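Local atomic coordinates of ATP-dependent DNA ligase (Mycobacterium tuberculosis, PDB entry 6NHX), a protein that joins breaks in double-stranded DNA at the expense of ATP and, together with Ku, repairs double-strand breaks by non-homologous end joining. Residues G34-V39 with W107-L112; E144-D149 with H160-V165; S279-T282 with R286-Q289. The protein carries 1 engineered substitution. All blocks are in the same frame, centred on the assembly; numbering follows the deposited sequence.

Overall arrangement
Contacts 1 and 2 are buried in the adenylation domain, their centres about 17 Å apart, whereas contact 3 lies at the surface of the C-terminal OB domain, its centre about 34 Å from that of contact 1 and 26 Å from that of contact 2. Contact 1 joins side chains of strands 35-42 and 105-114 across the intervening strand 74-82, with an arginine and a phenylalanine at the adenine of ATP. Contact 2 ties a loop to the start of strand 164-169 by purely apolar packing. Contact 3 is a short hairpin end, where solvent access allows arginine, serine and glutamine, backbone hydrogen bonds carry the pairing, and a tryptophan-leucine pair packs against the sheet, the leucine buried.

Contact 1: residues G34-V39 with W107-L112; sequences GYRLLV and WAFDLL. With ATP (adenosine-5'-triphosphate), chain B.
R36 and F109 meet at the adenine of ATP, their side chains crossing at about a right angle. The close packing is here. R36 starts with CG anti to the backbone N (chi1 -173°) and bends at chi2 (76°), which brings its end nearer the phenylalanine. R36 NE approaches the rim of the F109 ring in its plane, 3.5 Å from CZ, while the guanidinium is turned 59° from the ring. One face of F109 takes the base: ATP N1 stands 3.3 Å above the F109 ring plane, over its centre. An aromatic suits this place because it offers a flat face to the purine. Arginine suits its own because NE can lie at the ring edge while its nitrogens reach several partners: NE forms a salt bridge with D78, and NH2 hydrogen-bonds to M11 O. R36 NH1 comes within 3.3 Å of ATP O2'.

Farther along the strands the contact slackens to one methyl pair, L38 CD2 and L112 CD1, 4.2 Å apart above the intervening strand 74-82. F109 and D110 both face D78, a classic beta bulge next to the nucleotide. A stacked aromatic of this kind belongs to motif IIIa in the adenine pocket of covalent nucleotidyltransferases.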
loop_
_atom_site.group_PDB
_atom_site.type_symbol
_atom_site.label_atom_id
_atom_site.label_comp_id
_atom_site.label_asym_id
_atom_site.label_seq_id
_atom_site.Cartn_x
_atom_site.Cartn_y
_atom_site.Cartn_z
ATOM N N GLY A 34 -2.860 0.323 1.049
ATOM C CA GLY A 34 -3.611 1.557 1.201
ATOM C C GLY A 34 -2.654 2.700 1.456
ATOM O O GLY A 34 -1.491 2.635 1.031
ATOM N N TYR A 35 -3.109 3.734 2.154
ATOM C CA TYR A 35 -2.257 4.847 2.546
ATOM C C TYR A 35 -2.137 4.850 4.065
ATOM O O TYR A 35 -3.146 4.760 4.774
ATOM C CB TYR A 35 -2.822 6.192 2.085
ATOM C CG TYR A 35 -2.770 6.475 0.606
ATOM C CD1 TYR A 35 -1.724 6.028 -0.193
ATOM C CD2 TYR A 35 -3.767 7.217 0.012
ATOM C CE1 TYR A 35 -1.700 6.311 -1.555
ATOM C CE2 TYR A 35 -3.752 7.504 -1.330
ATOM C CZ TYR A 35 -2.726 7.052 -2.111
ATOM O OH TYR A 35 -2.754 7.365 -3.451
ATOM N N ARG A 36 -0.910 4.970 4.555
ATOM C CA ARG A 36 -0.658 4.994 5.990
ATOM C C ARG A 36 -1.147 6.302 6.592
ATOM O O ARG A 36 -0.864 7.386 6.072
ATOM C CB ARG A 36 0.846 4.863 6.218
ATOM C CG ARG A 36 1.219 4.699 7.674
ATOM C CD ARG A 36 0.935 3.293 8.157
ATOM N NE ARG A 36 1.509 3.036 9.471
ATOM C CZ ARG A 36 2.755 2.631 9.681
ATOM N NH1 ARG A 36 3.570 2.419 8.657
ATOM N NH2 ARG A 36 3.184 2.426 10.916
ATOM N N LEU A 37 -1.865 6.209 7.713
ATOM C CA LEU A 37 -2.348 7.397 8.399
ATOM C C LEU A 37 -2.118 7.277 9.895
ATOM O O LEU A 37 -2.344 6.219 10.485
ATOM C CB LEU A 37 -3.846 7.615 8.184
ATOM C CG LEU A 37 -4.281 8.077 6.795
ATOM C CD1 LEU A 37 -5.777 8.319 6.778
ATOM C CD2 LEU A 37 -3.518 9.323 6.343
ATOM N N LEU A 38 -1.682 8.378 10.499
ATOM C CA LEU A 38 -1.777 8.571 11.940
ATOM C C LEU A 38 -3.025 9.403 12.195
ATOM O O LEU A 38 -3.261 10.406 11.510
ATOM C CB LEU A 38 -0.533 9.274 12.494
ATOM C CG LEU A 38 0.778 8.487 12.328
ATOM C CD1 LEU A 38 1.942 9.302 12.855
ATOM C CD2 LEU A 38 0.721 7.134 13.032
ATOM N N VAL A 39 -3.825 8.981 13.167
ATOM C CA VAL A 39 -5.146 9.558 13.400
ATOM C C VAL A 39 -5.219 10.044 14.842
ATOM O O VAL A 39 -5.031 9.255 15.776
ATOM C CB VAL A 39 -6.256 8.532 13.138
ATOM C CG1 VAL A 39 -7.638 9.109 13.505
ATOM C CG2 VAL A 39 -6.205 8.043 11.686
ATOM N N TRP A 107 -8.402 1.221 8.847
ATOM C CA TRP A 107 -8.136 -0.010 9.579
ATOM C C TRP A 107 -6.985 0.271 10.534
ATOM O O TRP A 107 -5.838 0.445 10.101
ATOM C CB TRP A 107 -7.797 -1.164 8.634
ATOM C CG TRP A 107 -9.011 -1.691 7.877
ATOM C CD1 TRP A 107 -10.256 -1.126 7.826
ATOM C CD2 TRP A 107 -9.084 -2.879 7.065
ATOM N NE1 TRP A 107 -11.099 -1.891 7.044
ATOM C CE2 TRP A 107 -10.401 -2.971 6.570
ATOM C CE3 TRP A 107 -8.168 -3.872 6.717
ATOM C CZ2 TRP A 107 -10.818 -4.014 5.747
ATOM C CZ3 TRP A 107 -8.593 -4.913 5.892
ATOM C CH2 TRP A 107 -9.898 -4.969 5.409
ATOM N N ALA A 108 -7.297 0.291 11.824
ATOM C CA ALA A 108 -6.309 0.624 12.840
ATOM C C ALA A 108 -5.502 -0.610 13.217
ATOM O O ALA A 108 -6.054 -1.708 13.372
ATOM C CB ALA A 108 -7.014 1.151 14.091
ATOM N N PHE A 109 -4.196 -0.412 13.398
ATOM C CA PHE A 109 -3.332 -1.489 13.867
ATOM C C PHE A 109 -2.379 -1.100 14.987
ATOM O O PHE A 109 -1.629 -1.963 15.469
ATOM C CB PHE A 109 -2.597 -2.221 12.725
ATOM C CG PHE A 109 -1.904 -1.320 11.730
ATOM C CD1 PHE A 109 -0.842 -0.495 12.115
ATOM C CD2 PHE A 109 -2.263 -1.357 10.370
ATOM C CE1 PHE A 109 -0.181 0.318 11.180
ATOM C CE2 PHE A 109 -1.607 -0.551 9.436
ATOM C CZ PHE A 109 -0.571 0.282 9.838
ATOM N N ASP A 110 -2.407 0.149 15.445
ATOM C CA ASP A 110 -1.652 0.490 16.641
ATOM C C ASP A 110 -2.377 1.595 17.393
ATOM O O ASP A 110 -3.213 2.322 16.841
ATOM C CB ASP A 110 -0.184 0.842 16.367
ATOM C CG ASP A 110 0.754 0.219 17.384
ATOM O OD1 ASP A 110 0.363 0.154 18.578
ATOM O OD2 ASP A 110 1.867 -0.213 16.997
ATOM N N LEU A 111 -2.039 1.701 18.676
ATOM C CA LEU A 111 -2.587 2.705 19.576
ATOM C C LEU A 111 -1.393 3.354 20.249
ATOM O O LEU A 111 -0.612 2.666 20.926
ATOM C CB LEU A 111 -3.484 2.039 20.620
ATOM C CG LEU A 111 -4.121 2.967 21.659
ATOM C CD1 LEU A 111 -5.105 3.938 21.005
ATOM C CD2 LEU A 111 -4.832 2.148 22.725
ATOM N N LEU A 112 -1.200 4.648 20.008
ATOM C CA LEU A 112 -0.010 5.340 20.488
ATOM C C LEU A 112 -0.272 6.251 21.673
ATOM O O LEU A 112 0.685 6.667 22.339
ATOM C CB LEU A 112 0.614 6.178 19.363
ATOM C CG LEU A 112 0.852 5.441 18.042
ATOM C CD1 LEU A 112 1.605 6.330 17.068
ATOM C CD2 LEU A 112 1.582 4.111 18.265
HETATM P PG ATP B . 7.467 1.338 2.675
HETATM O O1G ATP B . 7.757 0.220 3.656
HETATM O O2G ATP B . 8.575 2.362 2.517
HETATM O O3G ATP B . 6.108 1.973 2.909
HETATM P PB ATP B . 6.160 0.257 0.289
HETATM O O1B ATP B . 6.670 -0.324 -1.005
HETATM O O2B ATP B . 5.137 1.372 0.293
HETATM O O3B ATP B . 7.427 0.651 1.204
HETATM P PA ATP B . 5.447 -2.474 0.951
HETATM O O1A ATP B . 6.824 -3.018 0.719
HETATM O O2A ATP B . 4.287 -2.659 0.008
HETATM O O3A ATP B . 5.594 -0.908 1.222
HETATM O "O5'" ATP B . 5.012 -2.801 2.476
HETATM C "C5'" ATP B . 3.658 -2.641 2.892
HETATM C "C4'" ATP B . 3.361 -1.185 3.267
HETATM O "O4'" ATP B . 2.069 -1.164 3.875
HETATM C "C3'" ATP B . 4.325 -0.605 4.281
HETATM O "O3'" ATP B . 4.314 0.814 4.159
HETATM C "C2'" ATP B . 3.647 -0.978 5.569
HETATM O "O2'" ATP B . 4.058 -0.151 6.667
HETATM C "C1'" ATP B . 2.170 -0.776 5.242
HETATM N N9 ATP B . 1.301 -1.719 5.976
HETATM C C8 ATP B . 0.281 -2.443 5.451
HETATM N N7 ATP B . -0.335 -3.183 6.414
HETATM C C5 ATP B . 0.297 -2.902 7.570
HETATM C C6 ATP B . 0.169 -3.350 8.949
HETATM N N6 ATP B . -0.750 -4.264 9.281
HETATM N N1 ATP B . 1.014 -2.836 9.854
HETATM C C2 ATP B . 1.952 -1.934 9.542
HETATM N N3 ATP B . 2.140 -1.486 8.291
HETATM C C4 ATP B . 1.363 -1.949 7.286
#

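Contact 2: residues E144-D149 with H160-V165; sequences ELLPGD and HGWEGV
L146 carries its CG beside the backbone N and anti to the carbonyl carbon (chi1 -70°), and a chi2 of 156° then parts the two methyls, CD2 going to W162 and CD1 to V165. W162 has the same first torsion, and a small chi2 of -20° turns the indole so that its six-membered ring presents an edge to the leucine. L146 CD2 reaches that edge near the ring plane, 3.6 Å from W162 CZ3, the two side chains running past each other in opposite directions. The other branch, L146 CD1, meets V165 CG2 at 3.9 Å. One forked side chain thus touches two residues three apart in sequence, a task for which leucine is well shaped; the beta-branched valine suits the strand that begins at G164.

The tryptophan is fixed from other sides as well. H160 CB sits 3.3 Å above the W162 indole plane, over its centre, and W32 meets W162 edge-to-face. Between H160 and W162 the chain leaves helix 150-160 at G161, whose positive phi belongs to a Schellman motif that glycine accommodates easily. L146 also packs on A153 and C156 of that helix, and backbone hydrogen bonds tie L146 to F28 and V165 to D186. E163, between W162 and G164, instead forms a salt bridge with R277, and is a likely manganese ligand as in a near-identical protein.

E163, G164 and V165 belong to the sequence of nucleotidyltransferase motif IV. Across the contact itself only hydrocarbon surfaces meet. No hydrogen bond joins the two segments, so their cohesion is dispersive and hydrophobic, set by shape rather than direction.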
loop_
_atom_site.group_PDB
_atom_site.type_symbol
_atom_site.label_atom_id
_atom_site.label_comp_id
_atom_site.label_asym_id
_atom_site.label_seq_id
_atom_site.Cartn_x
_atom_site.Cartn_y
_atom_site.Cartn_z
ATOM N N GLU A 144 -8.122 -8.401 13.376
ATOM C CA GLU A 144 -7.509 -9.317 14.327
ATOM C C GLU A 144 -6.140 -9.806 13.841
ATOM O O GLU A 144 -5.793 -9.771 12.649
ATOM C CB GLU A 144 -8.431 -10.514 14.562
ATOM C CG GLU A 144 -9.723 -10.156 15.280
ATOM C CD GLU A 144 -10.692 -11.323 15.367
ATOM O OE1 GLU A 144 -11.696 -11.215 16.117
ATOM O OE2 GLU A 144 -10.461 -12.346 14.687
ATOM N N LEU A 145 -5.364 -10.298 14.799
ATOM C CA LEU A 145 -4.096 -10.931 14.479
ATOM C C LEU A 145 -4.337 -12.279 13.814
ATOM O O LEU A 145 -5.383 -12.914 13.999
ATOM C CB LEU A 145 -3.288 -11.142 15.750
ATOM C CG LEU A 145 -2.899 -9.887 16.532
ATOM C CD1 LEU A 145 -2.058 -10.259 17.750
ATOM C CD2 LEU A 145 -2.137 -8.929 15.629
ATOM N N LEU A 146 -3.351 -12.718 13.042
ATOM C CA LEU A 146 -3.380 -14.028 12.422
ATOM C C LEU A 146 -2.839 -15.054 13.413
ATOM O O LEU A 146 -1.771 -14.842 13.988
ATOM C CB LEU A 146 -2.513 -14.019 11.158
ATOM C CG LEU A 146 -3.048 -13.203 9.972
ATOM C CD1 LEU A 146 -1.965 -12.745 9.016
ATOM C CD2 LEU A 146 -4.072 -14.029 9.218
ATOM N N PRO A 147 -3.538 -16.156 13.642
ATOM C CA PRO A 147 -3.035 -17.155 14.588
ATOM C C PRO A 147 -1.891 -17.971 14.005
ATOM O O PRO A 147 -1.658 -18.015 12.797
ATOM C CB PRO A 147 -4.259 -18.043 14.850
ATOM C CG PRO A 147 -5.067 -17.923 13.612
ATOM C CD PRO A 147 -4.875 -16.506 13.133
ATOM N N GLY A 148 -1.159 -18.604 14.914
ATOM C CA GLY A 148 -0.111 -19.525 14.535
ATOM C C GLY A 148 1.262 -18.896 14.486
ATOM O O GLY A 148 1.483 -17.727 14.810
ATOM N N ASP A 149 2.216 -19.724 14.075
ATOM C CA ASP A 149 3.564 -19.261 13.797
ATOM C C ASP A 149 3.593 -18.600 12.416
ATOM O O ASP A 149 2.571 -18.489 11.735
ATOM C CB ASP A 149 4.558 -20.414 13.948
ATOM C CG ASP A 149 4.635 -20.936 15.388
ATOM O OD1 ASP A 149 4.668 -22.173 15.587
ATOM O OD2 ASP A 149 4.649 -20.109 16.326
ATOM N N HIS A 160 -6.822 -15.809 2.268
ATOM C CA HIS A 160 -7.722 -14.660 2.241
ATOM C C HIS A 160 -7.534 -13.786 1.008
ATOM O O HIS A 160 -8.375 -12.917 0.746
ATOM C CB HIS A 160 -7.495 -13.798 3.486
ATOM C CG HIS A 160 -8.149 -14.323 4.728
ATOM N ND1 HIS A 160 -9.518 -14.438 4.860
ATOM C CD2 HIS A 160 -7.625 -14.718 5.912
ATOM C CE1 HIS A 160 -9.804 -14.907 6.061
ATOM N NE2 HIS A 160 -8.674 -15.081 6.721
ATOM N N GLY A 161 -6.466 -13.981 0.241
ATOM C CA GLY A 161 -6.183 -13.074 -0.851
ATOM C C GLY A 161 -5.539 -11.773 -0.438
ATOM O O GLY A 161 -5.480 -10.834 -1.244
ATOM N N TRP A 162 -5.016 -11.697 0.775
ATOM C CA TRP A 162 -4.345 -10.494 1.228
ATOM C C TRP A 162 -2.954 -10.381 0.605
ATOM O O TRP A 162 -2.422 -11.341 0.044
ATOM C CB TRP A 162 -4.258 -10.501 2.757
ATOM C CG TRP A 162 -5.615 -10.503 3.418
ATOM C CD1 TRP A 162 -6.802 -10.126 2.857
ATOM C CD2 TRP A 162 -5.912 -10.920 4.752
ATOM N NE1 TRP A 162 -7.816 -10.264 3.771
ATOM C CE2 TRP A 162 -7.295 -10.753 4.940
ATOM C CE3 TRP A 162 -5.138 -11.397 5.814
ATOM C CZ2 TRP A 162 -7.930 -11.067 6.144
ATOM C CZ3 TRP A 162 -5.768 -11.706 7.011
ATOM C CH2 TRP A 162 -7.148 -11.533 7.166
ATOM N N GLU A 163 -2.375 -9.176 0.681
ATOM C CA GLU A 163 -1.108 -8.919 -0.009
ATOM C C GLU A 163 0.066 -9.623 0.668
ATOM O O GLU A 163 1.047 -9.982 -0.000
ATOM C CB GLU A 163 -0.850 -7.411 -0.100
ATOM C CG GLU A 163 0.296 -7.027 -1.058
ATOM C CD GLU A 163 -0.060 -7.200 -2.541
ATOM O OE1 GLU A 163 0.851 -7.484 -3.350
ATOM O OE2 GLU A 163 -1.240 -7.059 -2.908
ATOM N N GLY A 164 -0.014 -9.849 1.971
ATOM C CA GLY A 164 1.116 -10.393 2.699
ATOM C C GLY A 164 0.864 -10.333 4.191
ATOM O O GLY A 164 -0.288 -10.312 4.643
ATOM N N VAL A 165 1.955 -10.290 4.939
ATOM C CA VAL A 165 1.946 -10.292 6.397
ATOM C C VAL A 165 2.960 -9.283 6.897
ATOM O O VAL A 165 4.030 -9.130 6.307
ATOM C CB VAL A 165 2.242 -11.706 6.953
ATOM C CG1 VAL A 165 2.550 -11.703 8.430
ATOM C CG2 VAL A 165 1.111 -12.670 6.637
#

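Contact 3: residues S279-T282 with R286-Q289; sequences SEWT and RLRQ
W281 and L287 lie side by side and point the same way, their backbones joined in a single antiparallel bridge as a non-hydrogen-bonded pair. The indole offers its face to L287, whose CD2 stands 3.4 Å from the centroid of the W281 six-membered ring, only 7° off the normal: a CH-pi contact. Leucine suits the place because one of its methyls can cover the ring centre; R306 adds a cation-pi contact to the same tryptophan.

T282 and R288 make a second pair. A chi1 of 74° puts T282 OG1 between the backbone N and the carbonyl carbon, and CG2 anti to the carbonyl carbon. OG1 then accepts the backbone N of R286 at 3.0 Å, and CG2 sits 3.7 Å above the centre of the R288 guanidinium, the two side chains crossing at about a right angle. The R288 chain, extended from CG to NE, brings the guanidinium face to the T282 methyl, with R288 CG also 3.5 Å from T282 CG2. At the other end S279 OG likewise stands between backbone N and carbonyl carbon (chi1 54°), and the Q289 chain, extended beyond CG, carries OE1 to a shared water, 2.6 Å from S279 OG and 2.8 Å from Q289 OE1, to which it donates.

Backbone bonds S279 N to R288 O, R288 N to E280 O and T282 N to R286 O, all 2.8 to 2.9 Å, complete the pairing. This is the outer end of the beta hairpin between strands 273-278 and 291-295 in the C-terminal OB domain.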
loop_
_atom_site.group_PDB
_atom_site.type_symbol
_atom_site.label_atom_id
_atom_site.label_comp_id
_atom_site.label_asym_id
_atom_site.label_seq_id
_atom_site.Cartn_x
_atom_site.Cartn_y
_atom_site.Cartn_z
ATOM N N SER A 279 5.146 -13.673 -11.483
ATOM C CA SER A 279 5.624 -14.964 -11.008
ATOM C C SER A 279 7.122 -15.085 -11.235
ATOM O O SER A 279 7.904 -15.190 -10.284
ATOM C CB SER A 279 4.870 -16.101 -11.703
ATOM O OG SER A 279 4.953 -15.972 -13.108
ATOM N N GLU A 280 7.543 -15.047 -12.495
ATOM C CA GLU A 280 8.950 -15.168 -12.848
ATOM C C GLU A 280 9.200 -14.355 -14.108
ATOM O O GLU A 280 8.274 -14.020 -14.848
ATOM C CB GLU A 280 9.362 -16.628 -13.118
ATOM C CG GLU A 280 9.099 -17.612 -11.983
ATOM C CD GLU A 280 9.951 -17.341 -10.751
ATOM O OE1 GLU A 280 11.001 -16.676 -10.881
ATOM O OE2 GLU A 280 9.565 -17.792 -9.650
ATOM N N TRP A 281 10.470 -14.047 -14.351
ATOM C CA TRP A 281 10.868 -13.468 -15.625
ATOM C C TRP A 281 10.994 -14.579 -16.657
ATOM O O TRP A 281 11.424 -15.692 -16.339
ATOM C CB TRP A 281 12.230 -12.784 -15.491
ATOM C CG TRP A 281 12.237 -11.528 -14.671
ATOM C CD1 TRP A 281 12.460 -11.431 -13.332
ATOM C CD2 TRP A 281 12.050 -10.186 -15.145
ATOM N NE1 TRP A 281 12.412 -10.115 -12.936
ATOM C CE2 TRP A 281 12.162 -9.331 -14.030
ATOM C CE3 TRP A 281 11.791 -9.627 -16.400
ATOM C CZ2 TRP A 281 12.024 -7.946 -14.134
ATOM C CZ3 TRP A 281 11.660 -8.251 -16.503
ATOM C CH2 TRP A 281 11.774 -7.428 -15.376
ATOM N N THR A 282 10.593 -14.289 -17.887
ATOM C CA THR A 282 10.946 -15.185 -18.974
ATOM C C THR A 282 12.390 -14.930 -19.384
ATOM O O THR A 282 12.945 -13.865 -19.105
ATOM C CB THR A 282 10.054 -14.936 -20.184
ATOM O OG1 THR A 282 10.454 -13.715 -20.814
ATOM C CG2 THR A 282 8.589 -14.866 -19.797
ATOM N N ARG A 286 10.515 -10.808 -20.155
ATOM C CA ARG A 286 9.125 -10.445 -19.914
ATOM C C ARG A 286 8.680 -10.927 -18.536
ATOM O O ARG A 286 9.204 -11.905 -18.002
ATOM C CB ARG A 286 8.211 -11.062 -20.974
ATOM C CG ARG A 286 8.656 -10.818 -22.411
ATOM C CD ARG A 286 8.522 -9.349 -22.781
ATOM N NE ARG A 286 8.840 -9.108 -24.186
ATOM C CZ ARG A 286 7.974 -9.279 -25.179
ATOM N NH1 ARG A 286 6.742 -9.702 -24.916
ATOM N NH2 ARG A 286 8.335 -9.033 -26.435
ATOM N N LEU A 287 7.697 -10.235 -17.963
ATOM C CA LEU A 287 7.140 -10.603 -16.666
ATOM C C LEU A 287 5.966 -11.556 -16.876
ATOM O O LEU A 287 4.990 -11.206 -17.549
ATOM C CB LEU A 287 6.708 -9.355 -15.897
ATOM C CG LEU A 287 7.845 -8.419 -15.495
ATOM C CD1 LEU A 287 7.287 -7.048 -15.129
ATOM C CD2 LEU A 287 8.647 -8.994 -14.333
ATOM N N ARG A 288 6.067 -12.759 -16.313
ATOM C CA ARG A 288 4.974 -13.718 -16.382
ATOM C C ARG A 288 3.950 -13.448 -15.285
ATOM O O ARG A 288 4.287 -12.980 -14.190
ATOM C CB ARG A 288 5.494 -15.148 -16.237
ATOM C CG ARG A 288 6.123 -15.708 -17.491
ATOM C CD ARG A 288 6.192 -17.221 -17.438
ATOM N NE ARG A 288 6.409 -17.790 -18.764
ATOM C CZ ARG A 288 7.543 -18.363 -19.152
ATOM N NH1 ARG A 288 8.565 -18.453 -18.310
ATOM N NH2 ARG A 288 7.656 -18.850 -20.379
ATOM N N GLN A 289 2.688 -13.749 -15.593
ATOM C CA GLN A 289 1.581 -13.634 -14.641
ATOM C C GLN A 289 1.582 -12.274 -13.952
ATOM O O GLN A 289 1.470 -12.160 -12.727
ATOM C CB GLN A 289 1.597 -14.780 -13.633
ATOM C CG GLN A 289 1.310 -16.131 -14.263
ATOM C CD GLN A 289 1.274 -17.243 -13.247
ATOM O OE1 GLN A 289 2.151 -18.105 -13.226
ATOM N NE2 GLN A 289 0.259 -17.232 -12.391
HETATM O O HOH W 1 4.872 -18.459 -13.921
#